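Local coordinates for protein AlbC (Streptomyces noursei, PDB 3OQV) that makes cyclodipeptides from two aminoacyl-tRNAs without ATP, joining phenylalanine and leucine into the cyclic precursor of the antibacterial albonoursin, at residues Asp151-Arg154 against Ala155-Asn159; Arg115-Leu119 against Ser120-Glu124; Phe219-Ala222 against Glu223-Tyr227. One frame throughout, in Å; residues are numbered along the deposited sequence.

Contact 1: residues Asp151-Arg154 against Ala155-Asn159; sequences DMVR and AVVMN
Val153 and Val157 lie one helical turn apart, and both carry CG1 anti to the backbone N (chi1 169° and 167°), which turns CG2 of Val157 back down the helix. That methyl rests 3.3 Å from Val153 O and 4.3 Å from Val153 CG1, a loose apolar touch along one flank. Val156 brings its CG2 equally near the carbonyl one turn back, 3.3 Å from Met152 O. At Met158 the first torsion instead sets CG beside its own N, and CG packs against Arg154 O at 3.1 Å before the chain bends away at its next two torsions.

The backbone beneath is regular. Val157 N gives Val153 O a hydrogen bond of 2.8 Å that is nearly straight at 165°, while Met158 N reaches Arg154 O at 2.8 Å from a direction tilted out of the carbonyl plane. The side chain of Asn159 folds back at the end, where ND2 makes a weak 2.7 Å bond to Ala155 O.

Val153 and Val156 pack on Val179 and Met152 on Glu182, all of helix 169-193, while Ala155 meets Pro207 and Ala210 of helix 207-212. This is the C-terminal part of alpha-helix 143-158, packed beside a helix that carries residues which, by similarity, bind substrate in this Rossmann-fold enzyme.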
loop_
_atom_site.group_PDB
_atom_site.type_symbol
_atom_site.label_atom_id
_atom_site.label_comp_id
_atom_site.label_asym_id
_atom_site.label_seq_id
_atom_site.Cartn_x
_atom_site.Cartn_y
_atom_site.Cartn_z
ATOM N N ASP A 151 -10.912 2.077 -10.862
ATOM C CA ASP A 151 -11.502 2.921 -9.826
ATOM C C ASP A 151 -10.478 3.329 -8.781
ATOM O O ASP A 151 -10.422 4.489 -8.364
ATOM C CB ASP A 151 -12.697 2.220 -9.163
ATOM C CG ASP A 151 -13.903 2.125 -10.089
ATOM O OD1 ASP A 151 -13.953 2.880 -11.094
ATOM O OD2 ASP A 151 -14.792 1.284 -9.819
ATOM N N MET A 152 -9.631 2.377 -8.403
ATOM C CA MET A 152 -8.526 2.658 -7.508
ATOM C C MET A 152 -7.544 3.657 -8.107
ATOM O O MET A 152 -7.073 4.542 -7.406
ATOM C CB MET A 152 -7.773 1.374 -7.139
ATOM C CG MET A 152 -6.837 1.569 -5.963
ATOM S SD MET A 152 -6.118 0.018 -5.400
ATOM C CE MET A 152 -4.869 0.640 -4.285
ATOM N N VAL A 153 -7.217 3.486 -9.388
ATOM C CA VAL A 153 -6.379 4.462 -10.086
ATOM C C VAL A 153 -6.936 5.886 -9.947
ATOM O O VAL A 153 -6.210 6.822 -9.609
ATOM C CB VAL A 153 -6.182 4.097 -11.577
ATOM C CG1 VAL A 153 -5.547 5.269 -12.339
ATOM C CG2 VAL A 153 -5.315 2.823 -11.713
ATOM N N ARG A 154 -8.234 6.037 -10.162
ATOM C CA ARG A 154 -8.855 7.344 -10.046
ATOM C C ARG A 154 -8.756 7.899 -8.637
ATOM O O ARG A 154 -8.490 9.088 -8.456
ATOM C CB ARG A 154 -10.308 7.294 -10.520
ATOM C CG ARG A 154 -10.426 6.887 -11.978
ATOM C CD ARG A 154 -11.785 7.202 -12.588
ATOM N NE ARG A 154 -11.721 7.000 -14.034
ATOM C CZ ARG A 154 -11.471 7.958 -14.922
ATOM N NH1 ARG A 154 -11.400 9.229 -14.545
ATOM N NH2 ARG A 154 -11.364 7.649 -16.205
ATOM N N ALA A 155 -8.935 7.036 -7.640
ATOM C CA ALA A 155 -8.777 7.457 -6.251
ATOM C C ALA A 155 -7.352 7.899 -5.952
ATOM O O ALA A 155 -7.145 8.905 -5.286
ATOM C CB ALA A 155 -9.228 6.355 -5.279
ATOM N N VAL A 156 -6.366 7.156 -6.455
ATOM C CA VAL A 156 -4.972 7.553 -6.295
ATOM C C VAL A 156 -4.722 8.910 -6.948
ATOM O O VAL A 156 -4.114 9.798 -6.346
ATOM C CB VAL A 156 -4.006 6.519 -6.925
ATOM C CG1 VAL A 156 -2.586 7.071 -6.966
ATOM C CG2 VAL A 156 -4.061 5.185 -6.170
ATOM N N VAL A 157 -5.184 9.064 -8.186
ATOM C CA VAL A 157 -4.959 10.298 -8.923
ATOM C C VAL A 157 -5.625 11.463 -8.205
ATOM O O VAL A 157 -4.994 12.484 -7.931
ATOM C CB VAL A 157 -5.511 10.210 -10.369
ATOM C CG1 VAL A 157 -5.540 11.592 -10.998
ATOM C CG2 VAL A 157 -4.645 9.273 -11.209
ATOM N N MET A 158 -6.898 11.287 -7.869
ATOM C CA MET A 158 -7.711 12.396 -7.389
ATOM C C MET A 158 -7.248 12.830 -6.006
ATOM O O MET A 158 -7.578 13.918 -5.542
ATOM C CB MET A 158 -9.193 12.017 -7.375
ATOM C CG MET A 158 -9.803 11.878 -8.772
ATOM S SD MET A 158 -9.831 13.428 -9.716
ATOM C CE MET A 158 -9.841 14.631 -8.380
ATOM N N ASN A 159 -6.405 12.013 -5.392
ATOM C CA ASN A 159 -5.981 12.263 -4.024
ATOM C C ASN A 159 -4.477 12.465 -3.903
ATOM O O ASN A 159 -3.937 12.502 -2.799
ATOM C CB ASN A 159 -6.459 11.142 -3.094
ATOM C CG ASN A 159 -7.981 11.092 -2.971
ATOM O OD1 ASN A 159 -8.618 12.080 -2.600
ATOM N ND2 ASN A 159 -8.568 9.942 -3.303
#

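Contact 2: residues Arg115-Leu119 against Ser120-Glu124; sequences RVRSL and SELQE. With PO4 (phosphate ion), chain D.
Arg117 lies across the side chains of Glu121 and Leu122 where strand 114-118 of the parallel Rossmann sheet runs straight into the short helix 119-122, with Ser118 as its N-cap. The arginine meets each at about a right angle. Leu122 CD1 sits over one face of the guanidinium, off toward its rim and 3.8 Å from Arg117 CZ; Arg115 CD lies over the opposite face, likewise off toward the rim. The carboxylate of Glu121 comes up against the aliphatic part, with OE2 3.8 Å from Arg117 CD and its plane 84° from that of the guanidinium. The opposite charges stay apart; a water joins them loosely, accepting from Arg117 NH1 in the guanidinium plane and donating a weak bond to Glu121 OE2. The stronger partner is Asp63 of strand 59-67, which forms salt bridges with both Arg117 NH2 and Arg115 NE. A leucine in place of Arg117 would probably leave Asp63 with one cationic mate fewer and Leu122 CD1 without the flat group it packs against.

At the helix start, a chi1 of 63° holds Ser118 OG between its own N and carbonyl carbon, facing the first turn, where it accepts from Glu121 N at 3.0 Å. Leu122 N binds Ser118 O at 3.1 Å. Leu119 CD1 meets Leu122 CD2 at 4.2 Å, the two side chains slanting past each other, and Leu119 also touches Val67. Gln123 lays CG 3.2 Å from Leu119 O and extends beyond it. Its NE2 is hydrogen-bonded to Tyr128 OH and to a phosphate ion that His70 also binds; the bond from Gln123 NE2 to phosphate O1 is nearly straight (171°) and 2.8 Å long.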
loop_
_atom_site.group_PDB
_atom_site.type_symbol
_atom_site.label_atom_id
_atom_site.label_comp_id
_atom_site.label_asym_id
_atom_site.label_seq_id
_atom_site.Cartn_x
_atom_site.Cartn_y
_atom_site.Cartn_z
ATOM N N ARG A 115 8.715 -7.045 9.757
ATOM C CA ARG A 115 9.535 -7.055 8.552
ATOM C C ARG A 115 9.180 -5.881 7.666
ATOM O O ARG A 115 8.092 -5.827 7.109
ATOM C CB ARG A 115 9.381 -8.363 7.777
ATOM C CG ARG A 115 10.277 -8.443 6.547
ATOM C CD ARG A 115 10.302 -9.852 5.980
ATOM N NE ARG A 115 8.962 -10.317 5.628
ATOM C CZ ARG A 115 8.629 -11.595 5.454
ATOM N NH1 ARG A 115 9.540 -12.548 5.594
ATOM N NH2 ARG A 115 7.381 -11.922 5.142
ATOM N N VAL A 116 10.098 -4.926 7.562
ATOM C CA VAL A 116 9.813 -3.659 6.897
ATOM C C VAL A 116 10.630 -3.566 5.627
ATOM O O VAL A 116 11.856 -3.653 5.670
ATOM C CB VAL A 116 10.171 -2.474 7.798
ATOM C CG1 VAL A 116 9.870 -1.155 7.106
ATOM C CG2 VAL A 116 9.449 -2.581 9.137
ATOM N N ARG A 117 9.950 -3.464 4.491
ATOM C CA ARG A 117 10.621 -3.396 3.199
ATOM C C ARG A 117 9.953 -2.342 2.329
ATOM O O ARG A 117 8.765 -2.055 2.501
ATOM C CB ARG A 117 10.579 -4.759 2.502
ATOM C CG ARG A 117 11.369 -5.853 3.228
ATOM C CD ARG A 117 11.280 -7.173 2.485
ATOM N NE ARG A 117 10.006 -7.818 2.754
ATOM C CZ ARG A 117 9.698 -9.054 2.389
ATOM N NH1 ARG A 117 10.536 -9.751 1.638
ATOM N NH2 ARG A 117 8.497 -9.546 2.679
ATOM N N SER A 118 10.703 -1.773 1.385
ATOM C CA SER A 118 10.107 -0.987 0.306
ATOM C C SER A 118 9.380 -1.900 -0.679
ATOM O O SER A 118 9.730 -3.069 -0.808
ATOM C CB SER A 118 11.192 -0.221 -0.445
ATOM O OG SER A 118 12.093 -1.129 -1.064
ATOM N N LEU A 119 8.408 -1.360 -1.409
ATOM C CA LEU A 119 7.774 -2.131 -2.489
ATOM C C LEU A 119 8.804 -2.518 -3.554
ATOM O O LEU A 119 8.814 -3.648 -4.042
ATOM C CB LEU A 119 6.604 -1.369 -3.115
ATOM C CG LEU A 119 5.765 -2.103 -4.181
ATOM C CD1 LEU A 119 5.307 -3.494 -3.703
ATOM C CD2 LEU A 119 4.548 -1.273 -4.562
ATOM N N SER A 120 9.729 -1.613 -3.854
ATOM C CA SER A 120 10.727 -1.905 -4.870
ATOM C C SER A 120 11.608 -3.101 -4.505
ATOM O O SER A 120 11.886 -3.931 -5.359
ATOM C CB SER A 120 11.564 -0.658 -5.222
ATOM O OG SER A 120 12.446 -0.335 -4.174
ATOM N N GLU A 121 11.929 -3.271 -3.222
ATOM C CA GLU A 121 12.680 -4.441 -2.788
ATOM C C GLU A 121 11.823 -5.704 -2.911
ATOM O O GLU A 121 12.295 -6.757 -3.324
ATOM C CB GLU A 121 13.114 -4.282 -1.330
ATOM C CG GLU A 121 14.049 -5.372 -0.850
ATOM C CD GLU A 121 14.369 -5.238 0.627
ATOM O OE1 GLU A 121 14.207 -4.116 1.161
ATOM O OE2 GLU A 121 14.740 -6.261 1.252
ATOM N N LEU A 122 10.571 -5.590 -2.496
ATOM C CA LEU A 122 9.644 -6.705 -2.506
ATOM C C LEU A 122 9.433 -7.193 -3.945
ATOM O O LEU A 122 9.276 -8.404 -4.206
ATOM C CB LEU A 122 8.327 -6.222 -1.906
ATOM C CG LEU A 122 7.235 -7.261 -1.707
ATOM C CD1 LEU A 122 7.738 -8.410 -0.857
ATOM C CD2 LEU A 122 6.042 -6.593 -1.030
ATOM N N GLN A 123 9.540 -6.260 -4.891
ATOM C CA GLN A 123 9.257 -6.567 -6.286
ATOM C C GLN A 123 10.329 -7.476 -6.874
ATOM O O GLN A 123 10.129 -8.086 -7.924
ATOM C CB GLN A 123 9.185 -5.285 -7.110
ATOM C CG GLN A 123 7.899 -4.497 -6.940
ATOM C CD GLN A 123 7.769 -3.445 -8.000
ATOM O OE1 GLN A 123 8.706 -2.676 -8.227
ATOM N NE2 GLN A 123 6.653 -3.464 -8.732
ATOM N N GLU A 124 11.470 -7.549 -6.202
ATOM C CA GLU A 124 12.565 -8.420 -6.636
ATOM C C GLU A 124 12.314 -9.893 -6.314
ATOM O O GLU A 124 12.933 -10.773 -6.910
ATOM C CB GLU A 124 13.888 -7.962 -6.018
ATOM C CG GLU A 124 14.416 -6.682 -6.646
ATOM C CD GLU A 124 14.731 -6.857 -8.130
ATOM O OE1 GLU A 124 15.734 -7.533 -8.450
ATOM O OE2 GLU A 124 13.972 -6.329 -8.976
HETATM P P PO4 D . 7.139 -2.339 -12.330
HETATM O O1 PO4 D . 6.358 -1.915 -11.100
HETATM O O2 PO4 D . 6.220 -2.240 -13.527
HETATM O O3 PO4 D . 8.348 -1.452 -12.517
HETATM O O4 PO4 D . 7.617 -3.761 -12.159
HETATM O O HOH W 1 13.111 -9.084 0.458
#

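Contact 3: residues Phe219-Ala222 against Glu223-Tyr227; sequences FRAA and EGQAY
Tyr227 reaches back to Ala221 with the far end of its ring. From CB, a chi1 of -51° places CG beside the backbone N, sending the ring back toward the 219-222 segment. CZ comes to 4.4 Å from Ala221 CB, and OH comes closer, 3.3 Å from that same methyl, which lies at the ring edge near its plane. The hydroxyl is also hydrogen-bonded to Phe186 O, which helps to hold the far end of the ring in place.

Ala221 CB has a second neighbour in Gln225 CG, 3.9 Å away. The Gln225 chain bends at chi2 (69°), turning its amide alongside the strand, where NE2 bonds to Ala226 O at 3.1 Å; OE1 accepts from Ser189 N. A type II beta turn from Ala222 to Gln225 spans the junction, closed by Gln225 N to Ala222 O at 3.0 Å. Gly224 is third in it with phi 96°, a backbone shape in which a CB would collide with Glu223 O.

The turn leads into edge strand 225-229, which pairs with strand 198-202; Tyr227 packs there on Leu200, essential for the enzyme's specificity, and on Tyr202, which by similarity binds substrate, while Ala222 and Gln225 lean on the end of helix 169-193.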
loop_
_atom_site.group_PDB
_atom_site.type_symbol
_atom_site.label_atom_id
_atom_site.label_comp_id
_atom_site.label_asym_id
_atom_site.label_seq_id
_atom_site.Cartn_x
_atom_site.Cartn_y
_atom_site.Cartn_z
ATOM N N PHE A 219 -15.958 -12.276 -8.483
ATOM C CA PHE A 219 -14.502 -12.344 -8.307
ATOM C C PHE A 219 -14.081 -12.498 -6.840
ATOM O O PHE A 219 -14.762 -12.023 -5.929
ATOM C CB PHE A 219 -13.816 -11.118 -8.922
ATOM C CG PHE A 219 -12.341 -11.305 -9.167
ATOM C CD1 PHE A 219 -11.893 -12.117 -10.203
ATOM C CD2 PHE A 219 -11.401 -10.676 -8.357
ATOM C CE1 PHE A 219 -10.538 -12.290 -10.432
ATOM C CE2 PHE A 219 -10.044 -10.847 -8.576
ATOM C CZ PHE A 219 -9.608 -11.648 -9.618
ATOM N N ARG A 220 -12.941 -13.148 -6.623
ATOM C CA ARG A 220 -12.384 -13.283 -5.286
ATOM C C ARG A 220 -10.856 -13.131 -5.287
ATOM O O ARG A 220 -10.156 -13.756 -6.079
ATOM C CB ARG A 220 -12.799 -14.618 -4.668
ATOM N N ALA A 221 -10.354 -12.278 -4.399
ATOM C CA ALA A 221 -8.972 -12.368 -3.930
ATOM C C ALA A 221 -8.591 -13.793 -3.519
ATOM O O ALA A 221 -9.456 -14.675 -3.389
ATOM C CB ALA A 221 -8.752 -11.397 -2.786
ATOM N N ALA A 222 -7.296 -14.039 -3.350
ATOM C CA ALA A 222 -6.838 -15.368 -2.920
ATOM C C ALA A 222 -7.537 -15.767 -1.622
ATOM O O ALA A 222 -7.811 -14.920 -0.785
ATOM C CB ALA A 222 -5.317 -15.364 -2.730
ATOM N N GLU A 223 -7.856 -17.052 -1.473
ATOM C CA GLU A 223 -8.164 -17.614 -0.167
ATOM C C GLU A 223 -7.171 -17.155 0.894
ATOM O O GLU A 223 -5.954 -17.225 0.704
ATOM C CB GLU A 223 -8.191 -19.148 -0.226
ATOM C CG GLU A 223 -8.134 -19.841 1.137
ATOM C CD GLU A 223 -8.097 -21.367 1.028
ATOM O OE1 GLU A 223 -7.861 -21.889 -0.084
ATOM O OE2 GLU A 223 -8.290 -22.051 2.058
ATOM N N GLY A 224 -7.700 -16.724 2.030
ATOM C CA GLY A 224 -6.868 -16.296 3.143
ATOM C C GLY A 224 -6.683 -14.786 3.148
ATOM O O GLY A 224 -6.238 -14.217 4.138
ATOM N N GLN A 225 -7.013 -14.133 2.038
ATOM C CA GLN A 225 -6.842 -12.677 1.969
ATOM C C GLN A 225 -7.982 -12.001 2.715
ATOM O O GLN A 225 -9.136 -12.266 2.428
ATOM C CB GLN A 225 -6.809 -12.189 0.520
ATOM C CG GLN A 225 -6.620 -10.666 0.395
ATOM C CD GLN A 225 -5.235 -10.215 0.827
ATOM O OE1 GLN A 225 -4.236 -10.569 0.202
ATOM N NE2 GLN A 225 -5.166 -9.452 1.914
ATOM N N ALA A 226 -7.663 -11.115 3.658
ATOM C CA ALA A 226 -8.697 -10.329 4.341
ATOM C C ALA A 226 -8.311 -8.849 4.394
ATOM O O ALA A 226 -7.160 -8.488 4.136
ATOM C CB ALA A 226 -8.916 -10.857 5.731
ATOM N N TYR A 227 -9.292 -7.998 4.681
ATOM C CA TYR A 227 -9.099 -6.549 4.660
ATOM C C TYR A 227 -9.776 -5.967 5.897
ATOM O O TYR A 227 -11.006 -5.991 6.000
ATOM C CB TYR A 227 -9.757 -5.944 3.419
ATOM C CG TYR A 227 -9.384 -6.593 2.112
ATOM C CD1 TYR A 227 -8.228 -6.211 1.432
ATOM C CD2 TYR A 227 -10.177 -7.592 1.558
ATOM C CE1 TYR A 227 -7.893 -6.788 0.223
ATOM C CE2 TYR A 227 -9.848 -8.179 0.344
ATOM C CZ TYR A 227 -8.700 -7.773 -0.313
ATOM O OH TYR A 227 -8.362 -8.340 -1.517
#

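How the contacts relate
From the N terminus the contacts come in series, none nested or crossing, and each joins segments that follow directly on one another. Contact 2 comes first, turning the chain from edge strand 114-118 into a short helix. Contact 1 follows in helix 143-158, about 23 Å from it between centres and on the opposite side of the chain's centre. Contact 3 comes last, closing the tight turn that enters strand 225-229, the other outermost strand of the sheet. Contacts 2 and 3 thus mark the two edges of one parallel sheet. Side chains from all three reach helix 169-193, which lies among them although the three contacts do not touch each other.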